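Ecdysteroid-phosphate phosphatase (Bombyx mori, PDB 3C7T) removes phosphate from inactive ecdysteroid 22-phosphates to release active moulting hormone, acts also on phosphotyrosine, and works as a homodimer. Local coordinates at residues A9-E14 / V225-L230; D57-R62 / P89-V94; K83-S88 / I188-A193; D197-A202 / G231-K236; E73-A78 / S242-P247. All coordinates share one frame; numbering follows the deposited sequence.

Contact 1 (A9-E14 / V225-L230). With WO4 (tungstate(VI)ion), chain E.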
# COMPACT_ATOMS: atom_id res chain seq x y z
N ALA A 9 -18.35 6.04 8.81
CA ALA A 9 -17.30 6.47 9.73
C ALA A 9 -16.06 5.69 9.32
O ALA A 9 -16.12 4.48 9.04
CB ALA A 9 -17.64 6.16 11.16
N LEU A 10 -14.95 6.41 9.23
CA LEU A 10 -13.71 5.83 8.71
C LEU A 10 -12.54 6.16 9.63
O LEU A 10 -12.29 7.34 9.91
CB LEU A 10 -13.47 6.39 7.31
CG LEU A 10 -12.25 5.97 6.49
CD1 LEU A 10 -12.33 4.48 6.10
CD2 LEU A 10 -12.15 6.79 5.25
N ARG A 11 -11.79 5.15 10.09
CA ARG A 11 -10.52 5.42 10.80
C ARG A 11 -9.45 5.91 9.79
O ARG A 11 -9.45 5.50 8.61
CB ARG A 11 -10.01 4.17 11.55
CG ARG A 11 -8.86 4.47 12.50
CD ARG A 11 -8.27 3.20 13.11
NE ARG A 11 -7.08 3.51 13.86
CZ ARG A 11 -6.08 2.64 14.06
NH1 ARG A 11 -6.11 1.41 13.55
NH2 ARG A 11 -5.01 3.02 14.73
N HIS A 12 -8.54 6.75 10.26
CA HIS A 12 -7.45 7.23 9.42
C HIS A 12 -6.59 6.04 8.95
O HIS A 12 -6.67 4.93 9.51
CB HIS A 12 -6.58 8.18 10.23
CG HIS A 12 -6.03 7.55 11.47
ND1 HIS A 12 -5.01 6.61 11.44
CD2 HIS A 12 -6.39 7.69 12.77
CE1 HIS A 12 -4.75 6.22 12.68
NE2 HIS A 12 -5.59 6.85 13.50
N GLY A 13 -5.76 6.27 7.92
CA GLY A 13 -4.89 5.23 7.39
C GLY A 13 -3.63 5.11 8.23
O GLY A 13 -3.50 5.73 9.29
N GLU A 14 -2.68 4.31 7.73
CA GLU A 14 -1.41 4.01 8.41
C GLU A 14 -0.63 5.27 8.78
O GLU A 14 -0.43 6.15 7.94
CB GLU A 14 -0.54 3.13 7.50
CG GLU A 14 0.82 2.76 8.10
CD GLU A 14 1.65 1.87 7.19
OE1 GLU A 14 2.23 2.36 6.19
OE2 GLU A 14 1.74 0.66 7.51
N VAL A 225 -10.05 -0.84 15.94
CA VAL A 225 -10.41 -1.22 14.57
C VAL A 225 -9.19 -0.95 13.66
O VAL A 225 -8.39 -0.05 13.95
CB VAL A 225 -11.67 -0.48 14.09
CG1 VAL A 225 -12.87 -0.80 15.02
CG2 VAL A 225 -11.45 1.01 13.99
N PRO A 226 -9.06 -1.72 12.57
CA PRO A 226 -7.91 -1.57 11.65
C PRO A 226 -7.82 -0.20 10.96
O PRO A 226 -8.80 0.55 10.93
CB PRO A 226 -8.19 -2.64 10.60
CG PRO A 226 -9.06 -3.66 11.31
CD PRO A 226 -9.94 -2.83 12.16
N TYR A 227 -6.66 0.11 10.41
CA TYR A 227 -6.53 1.35 9.64
C TYR A 227 -7.56 1.38 8.53
O TYR A 227 -7.78 0.36 7.86
CB TYR A 227 -5.16 1.42 9.02
CG TYR A 227 -3.99 1.67 9.95
CD1 TYR A 227 -4.00 2.74 10.86
CD2 TYR A 227 -2.82 0.91 9.85
CE1 TYR A 227 -2.90 3.01 11.66
CE2 TYR A 227 -1.70 1.17 10.66
CZ TYR A 227 -1.76 2.23 11.57
OH TYR A 227 -0.66 2.52 12.35
N CYS A 228 -8.18 2.55 8.33
CA CYS A 228 -9.27 2.72 7.35
C CYS A 228 -10.41 1.69 7.49
O CYS A 228 -11.09 1.41 6.53
CB CYS A 228 -8.71 2.76 5.92
SG CYS A 228 -7.76 4.28 5.58
N ALA A 229 -10.63 1.17 8.70
CA ALA A 229 -11.86 0.43 9.01
C ALA A 229 -13.06 1.34 8.71
O ALA A 229 -13.09 2.51 9.10
CB ALA A 229 -11.88 -0.00 10.42
N LEU A 230 -14.04 0.77 8.02
CA LEU A 230 -15.20 1.52 7.56
C LEU A 230 -16.45 0.97 8.23
O LEU A 230 -16.74 -0.23 8.19
CB LEU A 230 -15.33 1.42 6.03
CG LEU A 230 -16.50 2.16 5.39
CD1 LEU A 230 -16.37 3.69 5.46
CD2 LEU A 230 -16.69 1.72 3.94
W WO4 E . -5.85 6.61 15.96
O1 WO4 E . -7.47 5.66 15.50
O2 WO4 E . -5.94 6.40 17.93
O3 WO4 E . -4.07 5.82 15.58
O4 WO4 E . -5.87 8.56 15.76

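Contact 2 (D57-R62 / P89-V94). With WO4 (tungstate(VI)ion), chain E.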
# COMPACT_ATOMS: atom_id res chain seq x y z
N ASP A 57 1.99 15.64 15.43
CA ASP A 57 0.82 15.53 14.54
C ASP A 57 1.27 14.82 13.27
O ASP A 57 1.50 15.45 12.23
CB ASP A 57 0.24 16.95 14.28
CG ASP A 57 -1.07 16.94 13.46
OD1 ASP A 57 -1.88 15.97 13.58
OD2 ASP A 57 -1.27 17.92 12.69
N THR A 58 1.40 13.50 13.38
CA THR A 58 1.98 12.65 12.31
C THR A 58 1.25 12.71 10.95
O THR A 58 0.02 12.79 10.91
CB THR A 58 2.05 11.19 12.79
OG1 THR A 58 2.86 10.43 11.89
CG2 THR A 58 0.64 10.60 12.92
N PRO A 59 2.01 12.68 9.83
CA PRO A 59 1.41 12.46 8.50
C PRO A 59 0.99 10.99 8.36
O PRO A 59 1.42 10.14 9.15
CB PRO A 59 2.59 12.68 7.56
CG PRO A 59 3.63 13.41 8.35
CD PRO A 59 3.46 12.92 9.75
N LEU A 60 0.18 10.69 7.35
CA LEU A 60 0.05 9.30 6.87
C LEU A 60 1.30 8.89 6.11
O LEU A 60 1.95 9.73 5.50
CB LEU A 60 -1.11 9.17 5.89
CG LEU A 60 -2.54 9.48 6.32
CD1 LEU A 60 -3.45 9.27 5.12
CD2 LEU A 60 -2.94 8.57 7.51
N THR A 61 1.58 7.59 6.11
CA THR A 61 2.57 6.99 5.22
C THR A 61 1.98 7.00 3.80
O THR A 61 0.78 7.29 3.63
CB THR A 61 2.83 5.53 5.60
OG1 THR A 61 1.60 4.82 5.56
CG2 THR A 61 3.42 5.48 7.03
N ARG A 62 2.81 6.68 2.81
CA ARG A 62 2.31 6.45 1.43
C ARG A 62 1.22 5.39 1.43
O ARG A 62 0.19 5.56 0.77
CB ARG A 62 3.46 6.09 0.46
CG ARG A 62 4.49 7.23 0.19
CD ARG A 62 3.88 8.45 -0.49
NE ARG A 62 3.28 8.13 -1.79
CZ ARG A 62 3.94 8.08 -2.95
NH1 ARG A 62 5.24 8.30 -2.99
NH2 ARG A 62 3.28 7.78 -4.07
N PRO A 89 -9.48 17.20 13.20
CA PRO A 89 -8.44 18.12 12.76
C PRO A 89 -7.00 17.54 12.76
O PRO A 89 -6.08 18.23 12.31
CB PRO A 89 -8.58 19.30 13.75
CG PRO A 89 -9.13 18.67 14.98
CD PRO A 89 -10.02 17.56 14.53
N ALA A 90 -6.83 16.31 13.26
CA ALA A 90 -5.53 15.60 13.19
C ALA A 90 -5.11 15.47 11.74
O ALA A 90 -5.94 15.10 10.87
CB ALA A 90 -5.62 14.21 13.84
N LEU A 91 -3.83 15.72 11.46
CA LEU A 91 -3.35 15.69 10.07
C LEU A 91 -3.62 14.36 9.40
O LEU A 91 -3.98 14.33 8.21
CB LEU A 91 -1.86 16.00 9.96
CG LEU A 91 -1.30 15.88 8.55
CD1 LEU A 91 -1.97 16.88 7.58
CD2 LEU A 91 0.26 15.99 8.57
N ARG A 92 -3.46 13.27 10.14
CA ARG A 92 -3.73 11.92 9.57
C ARG A 92 -5.17 11.75 9.09
O ARG A 92 -5.44 11.05 8.10
CB ARG A 92 -3.35 10.84 10.59
CG ARG A 92 -4.12 10.94 11.91
CD ARG A 92 -3.57 9.94 12.91
NE ARG A 92 -4.11 10.00 14.27
CZ ARG A 92 -3.68 10.83 15.24
NH1 ARG A 92 -2.75 11.77 15.01
NH2 ARG A 92 -4.22 10.74 16.46
N CYS A 93 -6.10 12.41 9.77
CA CYS A 93 -7.52 12.31 9.42
C CYS A 93 -7.85 13.17 8.20
O CYS A 93 -8.57 12.73 7.28
CB CYS A 93 -8.40 12.68 10.62
SG CYS A 93 -8.01 11.73 12.11
N VAL A 94 -7.33 14.39 8.17
CA VAL A 94 -7.52 15.24 6.98
C VAL A 94 -6.87 14.61 5.73
O VAL A 94 -7.45 14.62 4.64
CB VAL A 94 -7.00 16.68 7.21
CG1 VAL A 94 -7.36 17.54 5.99
CG2 VAL A 94 -7.64 17.28 8.48
W WO4 E . -5.85 6.61 15.96
O1 WO4 E . -7.47 5.66 15.50
O2 WO4 E . -5.94 6.40 17.93
O3 WO4 E . -4.07 5.82 15.58
O4 WO4 E . -5.87 8.56 15.76
O HOH W 1 -1.86 13.29 12.62
O HOH W 2 -3.21 19.07 11.58

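Contact 3 (K83-S88 / I188-A193). With WO4 (tungstate(VI)ion), chain E.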
# COMPACT_ATOMS: atom_id res chain seq x y z
N LYS A 83 -21.43 13.59 -0.25
CA LYS A 83 -21.53 15.02 -0.43
C LYS A 83 -20.93 15.76 0.74
O LYS A 83 -20.37 16.85 0.58
CB LYS A 83 -23.00 15.40 -0.60
CG LYS A 83 -23.24 16.87 -0.92
CD LYS A 83 -24.61 17.05 -1.55
CE LYS A 83 -24.92 18.52 -1.84
NZ LYS A 83 -23.83 19.19 -2.60
N HIS A 84 -21.03 15.15 1.93
CA HIS A 84 -20.70 15.85 3.17
C HIS A 84 -19.60 15.09 3.90
O HIS A 84 -19.82 13.97 4.36
CB HIS A 84 -21.94 15.97 4.05
CG HIS A 84 -23.13 16.54 3.33
ND1 HIS A 84 -24.20 15.77 2.94
CD2 HIS A 84 -23.39 17.80 2.90
CE1 HIS A 84 -25.10 16.54 2.33
NE2 HIS A 84 -24.63 17.77 2.30
N VAL A 85 -18.43 15.72 3.96
CA VAL A 85 -17.21 15.08 4.47
C VAL A 85 -16.69 15.88 5.66
O VAL A 85 -16.39 17.08 5.53
CB VAL A 85 -16.13 14.97 3.36
CG1 VAL A 85 -14.84 14.34 3.90
CG2 VAL A 85 -16.65 14.15 2.17
N TYR A 86 -16.63 15.21 6.80
CA TYR A 86 -16.16 15.81 8.06
C TYR A 86 -14.93 15.04 8.53
O TYR A 86 -14.93 13.81 8.51
CB TYR A 86 -17.26 15.77 9.13
CG TYR A 86 -18.53 16.47 8.71
CD1 TYR A 86 -19.48 15.82 7.92
CD2 TYR A 86 -18.78 17.80 9.09
CE1 TYR A 86 -20.65 16.47 7.52
CE2 TYR A 86 -19.96 18.46 8.70
CZ TYR A 86 -20.88 17.78 7.91
OH TYR A 86 -22.04 18.40 7.50
N ALA A 87 -13.90 15.77 8.95
CA ALA A 87 -12.66 15.14 9.40
C ALA A 87 -12.20 15.73 10.72
O ALA A 87 -12.29 16.94 10.94
CB ALA A 87 -11.58 15.30 8.37
N SER A 88 -11.69 14.85 11.60
CA SER A 88 -11.00 15.29 12.80
C SER A 88 -9.86 16.22 12.37
O SER A 88 -9.35 16.06 11.28
CB SER A 88 -10.43 14.07 13.51
OG SER A 88 -9.41 14.45 14.39
N ILE A 188 -19.83 11.30 5.53
CA ILE A 188 -18.71 10.53 6.09
C ILE A 188 -17.95 11.32 7.16
O ILE A 188 -17.66 12.51 7.00
CB ILE A 188 -17.76 9.96 5.01
CG1 ILE A 188 -16.77 8.95 5.64
CG2 ILE A 188 -17.04 11.07 4.23
CD1 ILE A 188 -16.05 8.04 4.63
N PHE A 189 -17.71 10.64 8.28
CA PHE A 189 -16.92 11.17 9.39
C PHE A 189 -15.58 10.43 9.37
O PHE A 189 -15.55 9.20 9.50
CB PHE A 189 -17.59 10.86 10.72
CG PHE A 189 -18.95 11.52 10.89
CD1 PHE A 189 -19.07 12.91 10.88
CD2 PHE A 189 -20.08 10.73 11.07
CE1 PHE A 189 -20.31 13.52 11.04
CE2 PHE A 189 -21.35 11.33 11.24
CZ PHE A 189 -21.45 12.73 11.21
N ILE A 190 -14.50 11.17 9.18
CA ILE A 190 -13.17 10.57 9.03
C ILE A 190 -12.34 10.95 10.22
O ILE A 190 -12.06 12.14 10.46
CB ILE A 190 -12.52 10.96 7.69
CG1 ILE A 190 -13.39 10.39 6.56
CG2 ILE A 190 -11.06 10.45 7.64
CD1 ILE A 190 -13.12 10.94 5.17
N GLY A 191 -11.98 9.95 11.01
CA GLY A 191 -11.43 10.22 12.34
C GLY A 191 -10.53 9.12 12.87
O GLY A 191 -9.56 8.72 12.23
N HIS A 192 -10.87 8.66 14.06
CA HIS A 192 -10.02 7.83 14.89
C HIS A 192 -10.71 6.47 15.06
O HIS A 192 -11.82 6.30 14.56
CB HIS A 192 -9.82 8.56 16.24
CG HIS A 192 -9.23 9.94 16.09
ND1 HIS A 192 -7.88 10.16 15.92
CD2 HIS A 192 -9.82 11.15 16.05
CE1 HIS A 192 -7.67 11.46 15.78
NE2 HIS A 192 -8.83 12.08 15.88
N ALA A 193 -10.09 5.53 15.76
CA ALA A 193 -10.68 4.18 15.94
C ALA A 193 -12.05 4.27 16.62
O ALA A 193 -13.00 3.59 16.22
CB ALA A 193 -9.74 3.27 16.72
W WO4 E . -5.85 6.61 15.96
O1 WO4 E . -7.47 5.66 15.50
O2 WO4 E . -5.94 6.40 17.93
O3 WO4 E . -4.07 5.82 15.58
O4 WO4 E . -5.87 8.56 15.76

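Contact 4 (D197-A202 / G231-K236)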
# COMPACT_ATOMS: atom_id res chain seq x y z
N ASP A 197 -17.60 3.71 16.71
CA ASP A 197 -18.52 3.58 17.85
C ASP A 197 -19.24 4.89 18.22
O ASP A 197 -20.41 4.88 18.63
CB ASP A 197 -17.81 3.01 19.08
CG ASP A 197 -17.77 1.49 19.09
OD1 ASP A 197 -18.30 0.86 18.15
OD2 ASP A 197 -17.21 0.92 20.06
N GLN A 198 -18.56 6.03 18.06
CA GLN A 198 -19.22 7.34 18.28
C GLN A 198 -20.38 7.59 17.30
O GLN A 198 -21.47 8.11 17.68
CB GLN A 198 -18.22 8.48 18.18
CG GLN A 198 -17.27 8.56 19.34
CD GLN A 198 -16.32 9.70 19.17
OE1 GLN A 198 -15.37 9.62 18.39
NE2 GLN A 198 -16.57 10.78 19.89
N MET A 199 -20.17 7.21 16.05
CA MET A 199 -21.21 7.39 15.03
C MET A 199 -22.43 6.55 15.32
O MET A 199 -23.57 7.05 15.23
CB MET A 199 -20.69 7.06 13.63
CG MET A 199 -21.81 7.00 12.60
SD MET A 199 -21.39 6.24 11.03
CE MET A 199 -21.09 4.53 11.47
N VAL A 200 -22.22 5.28 15.66
CA VAL A 200 -23.30 4.36 16.00
C VAL A 200 -24.07 4.91 17.21
O VAL A 200 -25.30 5.02 17.17
CB VAL A 200 -22.78 2.94 16.32
CG1 VAL A 200 -23.93 2.05 16.85
CG2 VAL A 200 -22.12 2.31 15.09
N GLY A 201 -23.36 5.26 18.27
CA GLY A 201 -24.00 5.86 19.45
C GLY A 201 -24.76 7.15 19.21
O GLY A 201 -25.81 7.37 19.81
N ALA A 202 -24.22 8.02 18.34
CA ALA A 202 -24.85 9.32 18.06
C ALA A 202 -26.11 9.17 17.23
O ALA A 202 -27.08 9.89 17.45
CB ALA A 202 -23.89 10.26 17.36
N GLY A 231 -17.18 1.88 8.87
CA GLY A 231 -18.46 1.56 9.47
C GLY A 231 -19.55 2.25 8.69
O GLY A 231 -19.34 3.34 8.12
N ALA A 232 -20.73 1.61 8.67
CA ALA A 232 -21.89 2.12 7.92
C ALA A 232 -23.23 2.08 8.67
O ALA A 232 -23.55 1.10 9.37
CB ALA A 232 -22.04 1.37 6.59
N MET A 233 -23.98 3.17 8.52
CA MET A 233 -25.38 3.23 8.92
C MET A 233 -26.23 3.75 7.77
O MET A 233 -25.76 4.54 6.94
CB MET A 233 -25.54 4.11 10.16
CG MET A 233 -24.81 3.53 11.36
SD MET A 233 -25.15 4.37 12.89
CE MET A 233 -26.69 3.58 13.37
N ARG A 234 -27.48 3.30 7.73
CA ARG A 234 -28.46 3.82 6.80
C ARG A 234 -29.73 4.16 7.56
O ARG A 234 -30.06 3.52 8.56
CB ARG A 234 -28.78 2.83 5.69
CG ARG A 234 -27.71 2.76 4.65
CD ARG A 234 -28.18 2.04 3.43
NE ARG A 234 -28.92 2.93 2.55
CZ ARG A 234 -29.23 2.65 1.30
NH1 ARG A 234 -28.84 1.49 0.76
NH2 ARG A 234 -29.91 3.52 0.57
N GLY A 235 -30.43 5.17 7.07
CA GLY A 235 -31.67 5.64 7.66
C GLY A 235 -32.17 6.88 6.96
O GLY A 235 -31.71 7.20 5.87
N LYS A 236 -33.13 7.58 7.57
CA LYS A 236 -33.77 7.17 8.82
C LYS A 236 -34.72 5.98 8.58
O LYS A 236 -35.18 5.77 7.46
CB LYS A 236 -34.56 8.34 9.40
CG LYS A 236 -33.78 9.65 9.51
CD LYS A 236 -34.50 10.64 10.43
CE LYS A 236 -35.62 11.35 9.73
NZ LYS A 236 -36.31 12.30 10.66

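Contact 5 (E73-A78 / S242-P247)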
# COMPACT_ATOMS: atom_id res chain seq x y z
N GLU A 73 -12.27 4.50 -3.81
CA GLU A 73 -12.42 3.73 -5.06
C GLU A 73 -13.54 2.69 -4.91
O GLU A 73 -14.36 2.51 -5.81
CB GLU A 73 -11.09 3.07 -5.46
CG GLU A 73 -11.03 2.38 -6.86
CD GLU A 73 -9.81 1.45 -7.05
OE1 GLU A 73 -9.55 0.57 -6.21
OE2 GLU A 73 -9.12 1.56 -8.09
N GLY A 74 -13.57 2.02 -3.75
CA GLY A 74 -14.54 0.97 -3.49
C GLY A 74 -15.94 1.54 -3.43
O GLY A 74 -16.90 0.91 -3.92
N MET A 75 -16.05 2.74 -2.86
CA MET A 75 -17.32 3.47 -2.79
C MET A 75 -17.78 3.83 -4.21
O MET A 75 -18.94 3.61 -4.56
CB MET A 75 -17.17 4.71 -1.90
CG MET A 75 -18.49 5.12 -1.22
SD MET A 75 -18.87 4.07 0.20
CE MET A 75 -17.90 4.82 1.53
N ARG A 76 -16.85 4.36 -5.03
CA ARG A 76 -17.11 4.69 -6.43
C ARG A 76 -17.57 3.46 -7.22
O ARG A 76 -18.53 3.52 -7.99
CB ARG A 76 -15.87 5.33 -7.08
CG ARG A 76 -15.96 5.59 -8.62
CD ARG A 76 -14.92 6.59 -9.10
NE ARG A 76 -13.57 6.32 -8.62
CZ ARG A 76 -12.65 5.58 -9.25
NH1 ARG A 76 -12.90 5.00 -10.43
NH2 ARG A 76 -11.45 5.43 -8.69
N MET A 77 -16.91 2.32 -7.01
CA MET A 77 -17.31 1.09 -7.70
C MET A 77 -18.69 0.61 -7.33
O MET A 77 -19.37 -0.02 -8.15
CB MET A 77 -16.33 -0.00 -7.40
CG MET A 77 -15.07 0.26 -8.10
SD MET A 77 -13.77 -0.74 -7.45
CE MET A 77 -12.57 -0.34 -8.72
N ALA A 78 -19.10 0.89 -6.10
CA ALA A 78 -20.40 0.48 -5.60
C ALA A 78 -21.52 1.46 -5.99
O ALA A 78 -22.68 1.28 -5.61
CB ALA A 78 -20.34 0.31 -4.10
N SER A 242 -24.02 -3.47 6.64
CA SER A 242 -22.81 -3.72 5.88
C SER A 242 -22.48 -2.50 5.01
O SER A 242 -23.35 -1.98 4.32
CB SER A 242 -22.99 -4.96 5.01
OG SER A 242 -21.81 -5.21 4.28
N PRO A 243 -21.22 -2.03 5.04
CA PRO A 243 -20.88 -1.00 4.05
C PRO A 243 -20.94 -1.51 2.59
O PRO A 243 -20.88 -2.71 2.35
CB PRO A 243 -19.46 -0.55 4.47
CG PRO A 243 -19.24 -1.14 5.86
CD PRO A 243 -20.09 -2.35 5.95
N PRO A 244 -21.07 -0.59 1.61
CA PRO A 244 -21.25 -1.00 0.21
C PRO A 244 -19.99 -1.54 -0.48
O PRO A 244 -20.08 -2.03 -1.61
CB PRO A 244 -21.68 0.30 -0.47
CG PRO A 244 -21.08 1.38 0.39
CD PRO A 244 -21.12 0.87 1.78
N CYS A 245 -18.85 -1.43 0.20
CA CYS A 245 -17.58 -1.95 -0.33
C CYS A 245 -16.91 -2.85 0.71
O CYS A 245 -17.17 -2.70 1.92
CB CYS A 245 -16.68 -0.79 -0.75
SG CYS A 245 -16.00 0.18 0.62
N PRO A 246 -16.04 -3.79 0.26
CA PRO A 246 -15.44 -4.78 1.19
C PRO A 246 -14.48 -4.17 2.23
O PRO A 246 -14.06 -3.03 2.08
CB PRO A 246 -14.67 -5.74 0.26
CG PRO A 246 -14.75 -5.18 -1.11
CD PRO A 246 -15.55 -3.93 -1.13
N PRO A 247 -14.13 -4.95 3.26
CA PRO A 247 -13.04 -4.56 4.17
C PRO A 247 -11.69 -4.81 3.49
O PRO A 247 -11.67 -5.18 2.31
CB PRO A 247 -13.22 -5.49 5.37
CG PRO A 247 -13.89 -6.68 4.84
CD PRO A 247 -14.73 -6.24 3.64

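Contact 1 (A9-E14 / V225-L230)
Leu10 and Leu230 make an antiparallel, non-hydrogen-bonded pair where strand 5-11 ends at the active site, and beyond it the Arg-His-Gly-Glu signature of this C-terminal histidine phosphatase (phosphoglycerate-mutase-like) domain, residues 11-14, runs against the type II turn Pro226 to Ala229. Arg11 N donates to Ala229 O (3.1 Å), and Cys228 N reaches His12 O from above the carbonyl plane. Arg11 is extended from CG to NE, with CG anti to the backbone N (chi1 -169°), and this carries its guanidinium to the tungstate, where NE donates to O1 (2.7 Å) and NH2 to O3 (3.1 Å). Its NH1 makes a weak bond to Val225 O, while Tyr227 CD1 lies over one face. The His12 ring is fixed by an almost straight bond in its own plane from ND1 to Gly13 O (2.8 Å, 172°). That leaves NE2 aimed at tungsten, 2.5 Å away, as suits the nitrogen that carries the phosphoryl group in the tele-phosphohistidine intermediate. Ser253 of the second subunit adds a weak bond to Tyr227 N. The Tyr227 ring turns one face to the signature, and Glu14 CA stands 3.4 Å above its centroid, 4° from the ring normal.

Contact 2 (D57-R62 / P89-V94)
Arg92 packs beside Thr58 and Leu60 and serves the phosphate pocket of this histidine phosphatase fold from the first turn of helix 91-104. Its NE (2.7 Å) and NH2 (2.8 Å) both donate to tungstate O4, which lies at the guanidinium edge, in plane. The chain leaves the backbone with CG between the backbone N and the carbonyl carbon (chi1 59°) and then runs straight from CG to NE. Thr58 CG2 comes up to NH1 obliquely, and Leu60 CD2 meets Arg92 CB at 3.8 Å, its side chain crossing that of the arginine at about a right angle.

In the next shell a water ties the two segments together through four bonds. It donates to Asp57 OD1 and, at 2.6 Å, to Thr58 O, and accepts from Arg92 N and from Arg92 NH1 (3.0 Å), so one solvent molecule holds the guanidinium end that faces away from the anion. Asp57 in turn receives the first-turn amide Leu91 N on the syn side of OD1 (2.9 Å, 169°). A carboxylate at the start of a helix would be expected to gain from the amides gathered there. Arg47 forms a salt bridge with Asp57 OD2. Asp57 OD2 also accepts from a second water, at 2.5 Å, that donates to Pro89 O as well.

Contact 3 (K83-S88 / I188-A193)
Ser88 and His192, each just past the end of its strand, join side chain to side chain: Ser88 OG lies 2.9 Å from His192 NE2, a hydrogen bond in which either atom could be the donor. The imidazole is therefore held at both nitrogens, because ND1 donates to tungstate O4 at the ring edge, in plane, over 2.6 Å and nearly straight at 169°. Ser88 OG reaches the ring because it is set anti to the backbone N (chi1 160°), and Ser88 CB also rests against NE2. His192 probably takes part in catalysis, and Ser88 is a second-shell residue fixing the rotation of its ring. The neighbouring Ala193 N adds a bond to tungstate O1, and Phe119 meets the imidazole at a steep angle.

Behind this pair lies the core of a three-layer alpha/beta/alpha fold, with the active site at the C-terminal ends of the parallel strands of its central sheet. Strands 84-87 and 188-191 run parallel and exchange backbone bonds in turn: Ile188 N to His84 O, Tyr86 N to Ile188 O, Ile190 N to Tyr86 O and Ser88 N to Ile190 O. On the face of Val85, Ala87, Ile188 and Ile190, covered by helix 91-104, Val85 CG2 touches Ile188 CG2 at 3.7 Å, the two side chains side by side and pointing the same way. The other face carries Tyr86 and Phe189 against helix 162-179. Their rings lie obliquely, planes 42° apart, and Phe189 CD1 meets Tyr86 CB at 3.8 Å.

Contact 4 (D197-A202 / G231-K236)
Met199 lays its methyl group over the backbone of Gly231 and the side chain of Met233, CE standing 3.9 Å from Gly231 C and the same 3.9 Å from Met233 CG. This is a helix-on-sheet layer of the alpha/beta fold: helix 193-204 lies along a face of the central sheet, against strand 230-235. The axes of the two short segments approach to 9.0 Å and run nearly side by side in the same sense, 16° apart. No hydrogen bond passes between them, so shape and apolar surface do the joining.

The two methionines carry the contact by sliding past each other in opposite directions. Met199 has CG anti to the backbone N, runs on extended, and turns at its last torsion (chi3 66°), which brings CE onto the strand, where the methyl lies against the Gly231 backbone. Met233 points from the strand toward the helix; CG anti to the carbonyl carbon and an extended chi2 carry its sulfur against the helix backbone, and the bend at chi3 turns only CE.

Around the pair, strand 5-11 bonds to Gly231 and Met233 within the sheet, and Val7 and Ala9 of that strand also touch Met199. Val240 of strand 239-241 packs on both Val200 and Met233, and Leu261 of the second subunit reaches Val200 as well, which places this layer next to the dimer partner. The closest approach of the segments is between Met233 SD and Val200 CA, at 3.6 Å, with Val200 CG2 a little farther from the same sulfur at 4.3 Å.

Contact 5 (E73-A78 / S242-P247)
Gly74 and Cys245 form the tight, buried half of this contact, their CA atoms 5.3 Å apart. Because Gly74 has no side chain, Cys245 CB can settle directly on the helix backbone, 3.6 Å from Gly74 O. The Cys245 sulfur sits between its backbone N and carbonyl carbon (chi1 71°), turned toward Leu230 of strand 230-235. Met75 belongs to the same inner side and reaches across Pro244 obliquely, but it is modelled in two conformers, so the approach of its sulfur to the proline ring is not firm.

The partners are the last turn of helix 62-77 and a proline-rich loop, Ser242-Pro-Pro-Cys-Pro-Pro, that follows edge strand 239-241 and packs against the C-terminal end of that helix in the alpha/beta/alpha fold. Its prolines offer no amide hydrogens, and no hydrogen bond spans the two segments.

At the solvent side the packing thins to the exposed Ala78 against the partly exposed Pro244. Ala78 CB, where the helix has ended, rests 3.4 Å from Pro244 O and 3.9 Å from Pro244 CB. The second subunit borders this region too: Glu73 makes a salt bridge with Arg62 of the second subunit, and Lys36 and Phe256 of the same neighbouring chain pack on Pro246 and Pro247.

How the contacts relate
From the N terminus, strand 5-11 leads into contact 1, whose loop closes only at 225-230 and encloses contacts 2 and 3. Contact 2 opens at 57-62 and closes at 89-94; because 83-88 lies between these, contacts 2 and 3 cross. Contact 5 opens at 73-78 and closes last, at 242-247, so it crosses contacts 1 and 2 while contacts 3 and 4 nest inside it. Contact 4 follows contact 3 in series and crosses contact 1. Contacts 1, 2 and 3 converge on the tungstate from strand ends and a helix start, whereas contact 4 ties helix 193-204 to strand 230-235 and contact 5 ties helix 62-77 to the loop after strand 239-241.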